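Long-range contacts in GTPase activator-like protein (Chaetomium thermophilum, PDB 5HIU), which probably acts, as a whole TSC2-like protein, as a GTPase activator, and whose N-terminal portion, described here, forms an elongated all-helical solenoid: residues A[29-34]-A[63-68]; A[193-198]-A[235-240]; A[380-385]-A[445-450]. All coordinates share one frame; numbering follows the deposited sequence.

Contact 1 of 3, residues A[29-34]-A[63-68]; sequences AKLKNG and HAAKDM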
loop_
_atom_site.group_PDB
_atom_site.type_symbol
_atom_site.label_atom_id
_atom_site.label_comp_id
_atom_site.label_asym_id
_atom_site.label_seq_id
_atom_site.Cartn_x
_atom_site.Cartn_y
_atom_site.Cartn_z
ATOM N N ALA A 29 -30.587 -16.802 33.062
ATOM C CA ALA A 29 -30.630 -18.071 33.784
ATOM C C ALA A 29 -30.625 -19.243 32.790
ATOM O O ALA A 29 -29.812 -20.168 32.902
ATOM C CB ALA A 29 -31.847 -18.128 34.694
ATOM N N LYS A 30 -31.504 -19.172 31.796
ATOM C CA LYS A 30 -31.568 -20.204 30.766
ATOM C C LYS A 30 -30.288 -20.236 29.944
ATOM O O LYS A 30 -29.804 -21.309 29.583
ATOM C CB LYS A 30 -32.765 -19.967 29.848
ATOM C CG LYS A 30 -34.100 -20.099 30.558
ATOM C CD LYS A 30 -35.257 -19.789 29.632
ATOM C CE LYS A 30 -36.589 -20.215 30.234
ATOM N NZ LYS A 30 -37.720 -19.811 29.354
ATOM N N LEU A 31 -29.738 -19.060 29.659
ATOM C CA LEU A 31 -28.486 -18.963 28.913
ATOM C C LEU A 31 -27.337 -19.646 29.647
ATOM O O LEU A 31 -26.482 -20.274 29.023
ATOM C CB LEU A 31 -28.143 -17.502 28.627
ATOM C CG LEU A 31 -26.875 -17.254 27.805
ATOM C CD1 LEU A 31 -26.979 -17.848 26.406
ATOM C CD2 LEU A 31 -26.600 -15.761 27.724
ATOM N N LYS A 32 -27.323 -19.523 30.969
ATOM C CA LYS A 32 -26.296 -20.159 31.780
ATOM C C LYS A 32 -26.608 -21.634 31.977
ATOM O O LYS A 32 -25.725 -22.471 31.809
ATOM C CB LYS A 32 -26.151 -19.448 33.135
ATOM C CG LYS A 32 -25.535 -18.068 33.006
ATOM C CD LYS A 32 -25.212 -17.373 34.324
ATOM C CE LYS A 32 -24.443 -16.082 34.024
ATOM N NZ LYS A 32 -24.021 -15.282 35.203
ATOM N N ASN A 33 -27.861 -21.946 32.304
ATOM C CA ASN A 33 -28.223 -23.275 32.813
ATOM C C ASN A 33 -29.030 -24.175 31.887
ATOM O O ASN A 33 -29.175 -25.357 32.175
ATOM C CB ASN A 33 -29.031 -23.140 34.104
ATOM C CG ASN A 33 -28.328 -22.315 35.155
ATOM O OD1 ASN A 33 -27.326 -21.651 34.886
ATOM N ND2 ASN A 33 -28.853 -22.352 36.367
ATOM N N GLY A 34 -29.587 -23.634 30.810
ATOM C CA GLY A 34 -30.455 -24.424 29.933
ATOM C C GLY A 34 -29.686 -25.549 29.266
ATOM O O GLY A 34 -28.450 -25.549 29.268
ATOM N N HIS A 63 -20.541 -13.621 30.148
ATOM C CA HIS A 63 -19.967 -14.813 30.740
ATOM C C HIS A 63 -20.860 -16.009 30.526
ATOM O O HIS A 63 -20.392 -17.125 30.251
ATOM C CB HIS A 63 -19.773 -14.627 32.228
ATOM C CG HIS A 63 -18.915 -13.469 32.583
ATOM N ND1 HIS A 63 -17.932 -12.982 31.750
ATOM C CD2 HIS A 63 -18.877 -12.710 33.699
ATOM C CE1 HIS A 63 -17.338 -11.956 32.331
ATOM N NE2 HIS A 63 -17.890 -11.775 33.517
ATOM N N ALA A 64 -22.158 -15.782 30.659
ATOM C CA ALA A 64 -23.106 -16.842 30.396
ATOM C C ALA A 64 -22.822 -17.514 29.040
ATOM O O ALA A 64 -22.858 -18.732 28.944
ATOM C CB ALA A 64 -24.524 -16.292 30.443
ATOM N N ALA A 65 -22.499 -16.711 28.019
ATOM C CA ALA A 65 -22.514 -17.143 26.614
ATOM C C ALA A 65 -21.173 -17.472 26.001
ATOM O O ALA A 65 -21.138 -18.218 25.037
ATOM C CB ALA A 65 -23.175 -16.068 25.766
ATOM N N LYS A 66 -20.085 -16.893 26.514
ATOM C CA LYS A 66 -18.784 -16.966 25.835
ATOM C C LYS A 66 -18.300 -18.365 25.459
ATOM O O LYS A 66 -17.605 -18.531 24.453
ATOM C CB LYS A 66 -17.701 -16.234 26.616
ATOM C CG LYS A 66 -17.434 -16.752 28.018
ATOM C CD LYS A 66 -16.691 -15.688 28.813
ATOM C CE LYS A 66 -16.546 -16.036 30.276
ATOM N NZ LYS A 66 -15.135 -16.364 30.604
ATOM N N ASP A 67 -18.676 -19.369 26.245
ATOM C CA ASP A 67 -18.316 -20.766 25.942
ATOM C C ASP A 67 -18.956 -21.294 24.664
ATOM O O ASP A 67 -18.380 -22.161 24.012
ATOM C CB ASP A 67 -18.681 -21.684 27.105
ATOM C CG ASP A 67 -20.166 -21.784 27.312
ATOM O OD1 ASP A 67 -20.812 -22.628 26.662
ATOM O OD2 ASP A 67 -20.703 -21.005 28.116
ATOM N N MET A 68 -20.125 -20.766 24.297
ATOM C CA MET A 68 -20.850 -21.215 23.098
ATOM C C MET A 68 -20.126 -20.890 21.771
ATOM O O MET A 68 -20.454 -21.462 20.734
ATOM C CB MET A 68 -22.254 -20.606 23.062
ATOM C CG MET A 68 -23.122 -20.976 24.246
ATOM S SD MET A 68 -24.707 -20.119 24.307
ATOM C CE MET A 68 -25.571 -20.971 22.981
#
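At the N-terminal end of an alpha-solenoid, Leu31 and Lys32 in the last turn of helix 22-33 close over Ala64 of helix 59-65. The backbones come so near, with Lys32 CA 4.8 Å from Ala64 CA, because alanine offers a single methyl where they meet. That methyl is gripped by two different side chains. Lys32 lays its aliphatic chain across it: Lys32 CG stands 3.3 Å from Ala64 CB, and the extended chain runs on past the methyl, with Lys32 CE 3.6 Å from Ala64 CB, so a charged residue contributes its methylenes to an apolar seam. Leu31 meets the same methyl. Its chi1 of -178° carries CG toward helix 59-65, and chi2 of 63° turns the two methyls to separate partners: Leu31 CD2 rests on Ala64 CB at 3.5 Å and grazes Ala65 CB at 4.0 Å, while Leu31 CD1 reaches Met68 SD at 3.8 Å. The Met68 side chain crosses the leucine at a slant.

In this solenoid the contact joins helix 22-33 to helix 59-65, the first and third helices of the modelled chain, with no hydrogen bond between the two segments. Polar linkage runs instead through Arg39 of the intervening helix 36-52, which hydrogen-bonds Leu31 O and forms a salt bridge with Asp67. Neighbouring helices also touch these side chains: Leu46 packs on Leu31, and Leu84 of helix 75-89 touches both Leu31 and Ala65.

Contact 2 of 3, residues A[193-198]-A[235-240]; sequences DVIKFN and ESLVTF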
loop_
_atom_site.group_PDB
_atom_site.type_symbol
_atom_site.label_atom_id
_atom_site.label_comp_id
_atom_site.label_asym_id
_atom_site.label_seq_id
_atom_site.Cartn_x
_atom_site.Cartn_y
_atom_site.Cartn_z
ATOM N N ASP A 193 -7.754 2.182 10.206
ATOM C CA ASP A 193 -8.341 2.999 11.278
ATOM C C ASP A 193 -7.616 2.893 12.619
ATOM O O ASP A 193 -7.550 3.867 13.401
ATOM C CB ASP A 193 -9.791 2.619 11.479
ATOM C CG ASP A 193 -10.636 2.957 10.275
ATOM O OD1 ASP A 193 -10.120 3.648 9.372
ATOM O OD2 ASP A 193 -11.811 2.540 10.228
ATOM N N VAL A 194 -7.069 1.711 12.888
ATOM C CA VAL A 194 -6.361 1.505 14.122
ATOM C C VAL A 194 -5.083 2.319 14.066
ATOM O O VAL A 194 -4.703 2.931 15.042
ATOM C CB VAL A 194 -6.156 0.012 14.388
ATOM C CG1 VAL A 194 -5.249 -0.200 15.586
ATOM C CG2 VAL A 194 -7.509 -0.637 14.668
ATOM N N ILE A 195 -4.458 2.372 12.899
ATOM C CA ILE A 195 -3.268 3.191 12.679
ATOM C C ILE A 195 -3.606 4.655 12.912
ATOM O O ILE A 195 -2.917 5.355 13.649
ATOM C CB ILE A 195 -2.675 2.942 11.279
ATOM C CG1 ILE A 195 -1.870 1.636 11.301
ATOM C CG2 ILE A 195 -1.741 4.066 10.875
ATOM C CD1 ILE A 195 -1.514 1.056 9.951
ATOM N N LYS A 196 -4.707 5.097 12.326
ATOM C CA LYS A 196 -5.120 6.485 12.424
ATOM C C LYS A 196 -5.270 6.901 13.872
ATOM O O LYS A 196 -4.670 7.892 14.295
ATOM C CB LYS A 196 -6.430 6.709 11.668
ATOM C CG LYS A 196 -6.968 8.111 11.822
ATOM C CD LYS A 196 -7.918 8.534 10.727
ATOM C CE LYS A 196 -8.677 9.792 11.156
ATOM N NZ LYS A 196 -9.499 10.435 10.083
ATOM N N PHE A 197 -6.047 6.129 14.625
ATOM C CA PHE A 197 -6.410 6.491 16.003
ATOM C C PHE A 197 -5.478 6.013 17.110
ATOM O O PHE A 197 -5.556 6.533 18.199
ATOM C CB PHE A 197 -7.821 6.013 16.319
ATOM C CG PHE A 197 -8.872 6.682 15.493
ATOM C CD1 PHE A 197 -9.160 8.022 15.675
ATOM C CD2 PHE A 197 -9.567 5.975 14.509
ATOM C CE1 PHE A 197 -10.126 8.651 14.907
ATOM C CE2 PHE A 197 -10.542 6.595 13.735
ATOM C CZ PHE A 197 -10.820 7.936 13.939
ATOM N N ASN A 198 -4.590 5.061 16.851
ATOM C CA ASN A 198 -3.879 4.395 17.950
ATOM C C ASN A 198 -2.517 3.865 17.557
ATOM O O ASN A 198 -2.082 2.822 18.052
ATOM C CB ASN A 198 -4.725 3.207 18.463
ATOM C CG ASN A 198 -5.864 3.639 19.336
ATOM O OD1 ASN A 198 -5.652 4.309 20.316
ATOM N ND2 ASN A 198 -7.067 3.255 18.991
ATOM N N GLU A 235 -0.287 4.690 3.347
ATOM C CA GLU A 235 -0.619 6.107 3.504
ATOM C C GLU A 235 -0.878 6.351 4.981
ATOM O O GLU A 235 -0.359 7.288 5.546
ATOM C CB GLU A 235 -1.831 6.436 2.648
ATOM C CG GLU A 235 -2.303 7.881 2.611
ATOM C CD GLU A 235 -3.586 8.063 1.789
ATOM O OE1 GLU A 235 -4.069 7.097 1.156
ATOM O OE2 GLU A 235 -4.136 9.177 1.766
ATOM N N SER A 236 -1.647 5.481 5.621
ATOM C CA SER A 236 -1.974 5.677 7.004
ATOM C C SER A 236 -0.726 5.677 7.820
ATOM O O SER A 236 -0.535 6.557 8.667
ATOM C CB SER A 236 -2.876 4.581 7.526
ATOM O OG SER A 236 -4.211 4.968 7.374
ATOM N N LEU A 237 0.120 4.677 7.600
ATOM C CA LEU A 237 1.320 4.599 8.388
ATOM C C LEU A 237 2.015 5.927 8.312
ATOM O O LEU A 237 2.255 6.569 9.341
ATOM C CB LEU A 237 2.247 3.492 7.920
ATOM C CG LEU A 237 1.867 2.113 8.429
ATOM C CD1 LEU A 237 2.956 1.131 8.032
ATOM C CD2 LEU A 237 1.688 2.091 9.939
ATOM N N VAL A 238 2.298 6.367 7.093
ATOM C CA VAL A 238 3.090 7.582 6.928
ATOM C C VAL A 238 2.337 8.804 7.423
ATOM O O VAL A 238 2.923 9.694 7.981
ATOM C CB VAL A 238 3.631 7.785 5.493
ATOM C CG1 VAL A 238 4.547 6.634 5.107
ATOM C CG2 VAL A 238 2.513 7.913 4.481
ATOM N N THR A 239 1.036 8.847 7.238
ATOM C CA THR A 239 0.292 10.002 7.668
ATOM C C THR A 239 0.267 10.070 9.193
ATOM O O THR A 239 0.492 11.135 9.767
ATOM C CB THR A 239 -1.149 9.998 7.106
ATOM O OG1 THR A 239 -1.130 9.846 5.685
ATOM C CG2 THR A 239 -1.849 11.291 7.409
ATOM N N PHE A 240 0.019 8.949 9.861
ATOM C CA PHE A 240 -0.241 8.982 11.326
ATOM C C PHE A 240 0.811 8.384 12.250
ATOM O O PHE A 240 0.750 8.603 13.439
ATOM C CB PHE A 240 -1.571 8.330 11.621
ATOM C CG PHE A 240 -2.715 8.976 10.908
ATOM C CD1 PHE A 240 -3.157 10.232 11.288
ATOM C CD2 PHE A 240 -3.347 8.336 9.847
ATOM C CE1 PHE A 240 -4.212 10.838 10.623
ATOM C CE2 PHE A 240 -4.407 8.942 9.186
ATOM C CZ PHE A 240 -4.835 10.187 9.567
#
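Helix 179-198 and helix 224-240 run side by side in the same direction, their local axes 4° apart and 8.9 Å at closest approach, with the backbones nearest at Lys196 and Phe240. This is the parallel pairing of an alpha-solenoid, in which one helix, here 204-219, returns the chain between two parallel neighbours.

Ile195 supplies the buried half of the seam by sending its two branches different ways. CG1 leads to CD1, which meets Leu237 CD2 at 3.4 Å, the two side chains crossing at a slant. CG2, set trans to the backbone N by chi1 of -79°, turns instead to Ser236, lying 3.6 Å from its CB and near its carbonyl oxygen, which already accepts the helical bond from Phe240 N. Leu210 of helix 204-219 touches Ile195, while Ile207 and Ile211 touch Leu237, so the returning helix touches both partners of this pair.

Toward the exposed side the contact becomes one of lysine methylenes with an aromatic ring. Lys196 and Phe240 lie alongside each other and point the same way; the extended lysine chain runs over one face of the ring, and its CG makes a CH-pi contact 3.9 Å from the ring centroid, 17° off the normal. Phe197 sets its own ring against that same CG. The opposite face of Phe240 is occupied by Thr239 CG2, 3.8 Å above the plane, and the threonine's rotation is fixed by a 2.7 Å hydrogen bond from Thr239 OG1 to Glu235 O.

Contact 3 of 3, residues A[380-385]-A[445-450]; sequences EHWEPI and LLQRDD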
loop_
_atom_site.group_PDB
_atom_site.type_symbol
_atom_site.label_atom_id
_atom_site.label_comp_id
_atom_site.label_asym_id
_atom_site.label_seq_id
_atom_site.Cartn_x
_atom_site.Cartn_y
_atom_site.Cartn_z
ATOM N N GLU A 380 24.471 23.856 -15.518
ATOM C CA GLU A 380 25.127 22.556 -15.663
ATOM C C GLU A 380 25.498 22.177 -17.087
ATOM O O GLU A 380 24.849 22.589 -18.032
ATOM C CB GLU A 380 24.195 21.483 -15.118
ATOM C CG GLU A 380 23.632 21.776 -13.734
ATOM C CD GLU A 380 24.561 21.393 -12.600
ATOM O OE1 GLU A 380 25.475 20.567 -12.814
ATOM O OE2 GLU A 380 24.351 21.904 -11.477
ATOM N N HIS A 381 26.540 21.363 -17.218
ATOM C CA HIS A 381 26.952 20.799 -18.510
ATOM C C HIS A 381 25.907 19.814 -19.021
ATOM O O HIS A 381 25.475 18.942 -18.269
ATOM C CB HIS A 381 28.276 20.051 -18.365
ATOM C CG HIS A 381 29.407 20.909 -17.887
ATOM N ND1 HIS A 381 30.100 21.762 -18.722
ATOM C CD2 HIS A 381 29.963 21.046 -16.661
ATOM C CE1 HIS A 381 31.034 22.388 -18.029
ATOM N NE2 HIS A 381 30.972 21.972 -16.776
ATOM N N TRP A 382 25.512 19.936 -20.286
ATOM C CA TRP A 382 24.426 19.119 -20.832
ATOM C C TRP A 382 24.893 17.965 -21.721
ATOM O O TRP A 382 24.067 17.140 -22.132
ATOM C CB TRP A 382 23.412 19.999 -21.591
ATOM C CG TRP A 382 22.601 20.918 -20.706
ATOM C CD1 TRP A 382 22.604 20.950 -19.339
ATOM C CD2 TRP A 382 21.629 21.894 -21.125
ATOM N NE1 TRP A 382 21.723 21.900 -18.888
ATOM C CE2 TRP A 382 21.113 22.496 -19.962
ATOM C CE3 TRP A 382 21.159 22.325 -22.368
ATOM C CZ2 TRP A 382 20.155 23.507 -19.998
ATOM C CZ3 TRP A 382 20.206 23.340 -22.401
ATOM C CH2 TRP A 382 19.717 23.918 -21.214
ATOM N N GLU A 383 26.196 17.898 -22.014
ATOM C CA GLU A 383 26.751 16.782 -22.793
ATOM C C GLU A 383 26.436 15.453 -22.128
ATOM O O GLU A 383 25.887 14.554 -22.774
ATOM C CB GLU A 383 28.271 16.908 -22.992
ATOM C CG GLU A 383 28.906 15.689 -23.665
ATOM C CD GLU A 383 30.217 16.008 -24.379
ATOM O OE1 GLU A 383 30.230 16.053 -25.634
ATOM O OE2 GLU A 383 31.239 16.218 -23.687
ATOM N N PRO A 384 26.760 15.324 -20.831
ATOM C CA PRO A 384 26.508 14.022 -20.229
ATOM C C PRO A 384 25.087 13.551 -20.524
ATOM O O PRO A 384 24.914 12.435 -21.030
ATOM C CB PRO A 384 26.732 14.269 -18.729
ATOM C CG PRO A 384 27.571 15.512 -18.653
ATOM C CD PRO A 384 27.150 16.336 -19.828
ATOM N N ILE A 385 24.095 14.415 -20.268
ATOM C CA ILE A 385 22.679 14.064 -20.475
ATOM C C ILE A 385 22.380 13.845 -21.930
ATOM O O ILE A 385 21.662 12.917 -22.280
ATOM C CB ILE A 385 21.701 15.130 -19.936
ATOM C CG1 ILE A 385 21.788 15.163 -18.423
ATOM C CG2 ILE A 385 20.252 14.786 -20.290
ATOM C CD1 ILE A 385 21.012 16.281 -17.771
ATOM N N LEU A 445 21.979 31.458 -23.579
ATOM C CA LEU A 445 21.992 30.060 -23.154
ATOM C C LEU A 445 23.401 29.499 -23.084
ATOM O O LEU A 445 24.044 29.255 -24.108
ATOM C CB LEU A 445 21.185 29.205 -24.116
ATOM C CG LEU A 445 21.207 27.695 -23.906
ATOM C CD1 LEU A 445 20.499 27.345 -22.620
ATOM C CD2 LEU A 445 20.552 27.007 -25.093
ATOM N N LEU A 446 23.842 29.247 -21.856
ATOM C CA LEU A 446 25.181 28.729 -21.583
ATOM C C LEU A 446 25.535 27.547 -22.494
ATOM O O LEU A 446 26.531 27.567 -23.229
ATOM C CB LEU A 446 25.264 28.275 -20.118
ATOM C CG LEU A 446 24.862 29.248 -19.010
ATOM C CD1 LEU A 446 24.970 28.554 -17.660
ATOM C CD2 LEU A 446 25.722 30.509 -19.051
ATOM N N GLN A 447 24.655 26.549 -22.478
ATOM C CA GLN A 447 24.969 25.200 -22.932
ATOM C C GLN A 447 24.737 24.992 -24.422
ATOM O O GLN A 447 24.746 23.863 -24.895
ATOM C CB GLN A 447 24.129 24.200 -22.149
ATOM C CG GLN A 447 24.162 24.380 -20.630
ATOM C CD GLN A 447 23.172 25.419 -20.112
ATOM O OE1 GLN A 447 22.718 26.279 -20.856
ATOM N NE2 GLN A 447 22.851 25.350 -18.831
ATOM N N ARG A 448 24.557 26.084 -25.154
ATOM C CA ARG A 448 24.192 26.042 -26.562
ATOM C C ARG A 448 25.099 25.177 -27.447
ATOM O O ARG A 448 24.618 24.562 -28.398
ATOM C CB ARG A 448 24.157 27.466 -27.113
ATOM C CG ARG A 448 23.651 27.587 -28.539
ATOM C CD ARG A 448 23.502 29.046 -28.955
ATOM N NE ARG A 448 24.775 29.764 -28.878
ATOM C CZ ARG A 448 25.023 30.950 -29.430
ATOM N NH1 ARG A 448 24.096 31.591 -30.139
ATOM N NH2 ARG A 448 26.227 31.492 -29.277
ATOM N N ASP A 449 26.399 25.141 -27.163
ATOM C CA ASP A 449 27.326 24.350 -27.989
ATOM C C ASP A 449 27.105 22.855 -27.743
ATOM O O ASP A 449 27.196 22.054 -28.677
ATOM C CB ASP A 449 28.791 24.741 -27.750
ATOM N N ASP A 450 26.812 22.487 -26.493
ATOM C CA ASP A 450 26.392 21.111 -26.174
ATOM C C ASP A 450 25.046 20.798 -26.839
ATOM O O ASP A 450 24.865 19.708 -27.399
ATOM C CB ASP A 450 26.330 20.872 -24.658
ATOM C CG ASP A 450 27.679 20.429 -24.070
ATOM O OD1 ASP A 450 28.640 20.206 -24.852
ATOM O OD2 ASP A 450 27.766 20.286 -22.819
#
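Asp450 OD2 faces two successive backbone amides at the start of helix 383-391, accepting hydrogen bonds from Glu383 N at 3.0 Å and Trp382 N at 3.4 Å. Both are weak and strongly bent, with N-H...O angles of about 130°, as one oxygen serving two successive amides would suggest. The carboxylate also leans on Glu383 CB, 3.4 Å from Asp450 OD2. Glu383 turns its own acid group to a salt bridge with Arg457, about two turns beyond Asp450 in helix 448-459, which would be expected to offset the nearness of two like charges: Glu383 OE1 and Asp450 OD1 are 4.5 Å apart.

Next to this polar pair the indole of Trp382 is covered on one face by Gln447, the residue at the N-cap position of helix 448-459 and within a type I turn that begins at Leu445. A bend at chi2 (84°) folds the glutamine over the ring, so that CG stands 3.6 Å from the centroid of the five-membered ring in a CH-pi contact. The amide then lies nearly flat on the indole, its plane 16° from that of the ring, with Gln447 NE2 3.5 Å from Trp382 CZ2. Leu445 CD1 meets Trp382 CH2 at 3.8 Å, obliquely to the ring.

The indole is held at other points too: NE1 donates to Leu377 O, and Phe366 meets the ring edge-to-face, while Gln447 NE2 makes a weak bond to Val378 O. Two helix starts thus meet near the C-terminal end of the solenoid. The amides and the N-terminal dipole of helix 383-391 would be expected to stabilise the negative form of Asp450, favouring a carboxylate here even though its individual hydrogen bonds are weak.

Read from the N terminus, the three contacts follow one another in series, with no nesting and no crossing. Contact 1 closes a loop of 28 residues, built mainly of helix 36-52, and ties the first modelled helix to the third. Contact 2 closes one of 36 residues holding helix 204-219, near the middle of the chain. Contact 3 spans 59 residues, including helix 423-441 and unmodelled stretches, and joins the start of helix 383-391 to that of the last helix. Contacts 1 and 3 sit on opposite sides of the chain's centre, their centres 83 Å apart, so each ties nearby helices locally, well separated along the solenoid.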